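Local coordinates for protein transketolase (PDB 3L84) that belongs to the transketolase family of thiamine diphosphate-binding enzymes and forms a two-chain assembly, at residues 419-422 with 423-427. Numbering follows the deposited sequence.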
loop_
_atom_site.group_PDB
_atom_site.type_symbol
_atom_site.label_atom_id
_atom_site.label_comp_id
_atom_site.label_asym_id
_atom_site.label_seq_id
_atom_site.Cartn_x
_atom_site.Cartn_y
_atom_site.Cartn_z
ATOM N N GLU A 419 -2.698 3.998 -3.425
ATOM C CA GLU A 419 -2.254 3.549 -2.092
ATOM C C GLU A 419 -1.835 2.097 -2.105
ATOM O O GLU A 419 -1.005 1.695 -1.277
ATOM C CB GLU A 419 -3.313 3.801 -1.037
ATOM C CG GLU A 419 -3.651 5.270 -0.930
ATOM C CD GLU A 419 -4.344 5.698 0.333
ATOM O OE1 GLU A 419 -5.109 4.890 0.914
ATOM O OE2 GLU A 419 -4.126 6.845 0.751
ATOM N N TYR A 420 -2.385 1.283 -2.996
ATOM C CA TYR A 420 -1.964 -0.123 -3.103
ATOM C C TYR A 420 -0.575 -0.240 -3.666
ATOM O O TYR A 420 0.080 -1.265 -3.377
ATOM C CB TYR A 420 -2.934 -0.925 -3.983
ATOM C CG TYR A 420 -4.217 -1.412 -3.338
ATOM C CD1 TYR A 420 -5.197 -0.556 -2.908
ATOM C CD2 TYR A 420 -4.477 -2.785 -3.248
ATOM C CE1 TYR A 420 -6.385 -1.024 -2.367
ATOM C CE2 TYR A 420 -5.667 -3.273 -2.702
ATOM C CZ TYR A 420 -6.629 -2.392 -2.277
ATOM O OH TYR A 420 -7.827 -2.881 -1.734
ATOM N N LEU A 421 -0.102 0.727 -4.449
ATOM C CA LEU A 421 1.214 0.659 -5.110
ATOM C C LEU A 421 2.261 1.616 -4.549
ATOM O O LEU A 421 3.417 1.644 -5.026
ATOM C CB LEU A 421 1.102 0.768 -6.647
ATOM C CG LEU A 421 0.432 2.028 -7.204
ATOM C CD1 LEU A 421 1.244 3.316 -6.989
ATOM C CD2 LEU A 421 0.161 1.827 -8.708
ATOM N N LYS A 422 1.898 2.425 -3.545
ATOM C CA LYS A 422 2.779 3.468 -3.014
ATOM C C LYS A 422 4.174 2.948 -2.624
ATOM O O LYS A 422 5.148 3.630 -2.910
ATOM C CB LYS A 422 2.078 4.187 -1.865
ATOM C CG LYS A 422 2.914 5.208 -1.072
ATOM C CD LYS A 422 3.370 6.399 -1.862
ATOM C CE LYS A 422 4.224 7.338 -1.006
ATOM N NZ LYS A 422 5.565 6.716 -0.736
ATOM N N PRO A 423 4.308 1.764 -2.013
ATOM C CA PRO A 423 5.685 1.363 -1.621
ATOM C C PRO A 423 6.600 1.199 -2.815
ATOM O O PRO A 423 7.793 1.487 -2.748
ATOM C CB PRO A 423 5.472 0.024 -0.890
ATOM C CG PRO A 423 4.095 0.092 -0.402
ATOM C CD PRO A 423 3.296 0.838 -1.469
ATOM N N ALA A 424 6.077 0.725 -3.947
ATOM C CA ALA A 424 6.843 0.581 -5.174
ATOM C C ALA A 424 7.056 1.920 -5.854
ATOM O O ALA A 424 8.115 2.163 -6.417
ATOM C CB ALA A 424 6.133 -0.413 -6.136
ATOM N N ALA A 425 6.069 2.825 -5.806
ATOM C CA ALA A 425 6.302 4.179 -6.286
ATOM C C ALA A 425 7.471 4.823 -5.555
ATOM O O ALA A 425 8.271 5.552 -6.137
ATOM C CB ALA A 425 5.026 5.035 -6.178
ATOM N N ARG A 426 7.580 4.557 -4.259
ATOM C CA ARG A 426 8.654 5.110 -3.485
ATOM C C ARG A 426 10.003 4.606 -3.970
ATOM O O ARG A 426 10.966 5.384 -3.968
ATOM C CB ARG A 426 8.457 4.759 -2.016
ATOM C CG ARG A 426 9.230 5.655 -1.093
ATOM C CD ARG A 426 9.024 5.284 0.405
ATOM N NE ARG A 426 9.454 6.376 1.269
ATOM C CZ ARG A 426 10.586 6.419 1.956
ATOM N NH1 ARG A 426 11.441 5.423 1.926
ATOM N NH2 ARG A 426 10.834 7.486 2.700
ATOM N N ILE A 427 10.111 3.345 -4.367
ATOM C CA ILE A 427 11.356 2.841 -4.939
ATOM C C ILE A 427 11.673 3.557 -6.256
ATOM O O ILE A 427 12.847 3.876 -6.530
ATOM C CB ILE A 427 11.310 1.320 -5.125
ATOM C CG1 ILE A 427 11.188 0.594 -3.788
ATOM C CG2 ILE A 427 12.541 0.827 -5.897
ATOM C CD1 ILE A 427 12.541 0.523 -3.021
#
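Helix 418-431 is kinked at Pro423, where Leu421 and Lys422 meet the following turn, Ala424 to Arg426. Pro423 has no N-H to give to the turn before, and its CD is 4.4 Å from Glu419 O, in the place where a helical hydrogen bond would run. Ala424 N belongs to the kink as well: it turns to Leu421 O, three residues back, through a weak, strongly bent bond (124°). The i to i-4 pattern resumes with Ala425 N, which binds the same Leu421 O at 3.0 Å, nearly straight at 165°. Arg426 N then reaches Lys422 O at 2.9 Å.

The helix is the crossover of a beta-alpha-beta unit between strands 408-414 and 436-440, neighbours in the parallel sheet of the pyrimidine-binding domain. Leu421 and Ala425, one turn apart, meet through CD1 and CB at 4.2 Å and also touch Phe439 and Phe437 of strand 436-440, respectively. Pro423 and Ala424 instead pack on helices 391-404 and 118-137.

Polar side chains mark the subunit interface. With CG anti to its backbone N (chi1 173°) and bends at chi2 and chi4, the Lys422 chain curls forward along the helix, bringing NZ 3.7 Å from Arg426 CB, alongside the start of that side chain. Arg426 runs extended from CG to NE; the Lys422 ammonium sits at the guanidinium edge, near its plane. Glu457 OE2 of the second subunit takes salt bridges from both Lys422 NZ and Arg426 NE, which brings the two cations together at 4.4 Å. Lys422 NZ also pairs with Glu419 of the second subunit, and the reciprocal bridge joins Glu419 to that subunit's Lys422; Glu419 OE2 is further held by Gln458 of its own chain.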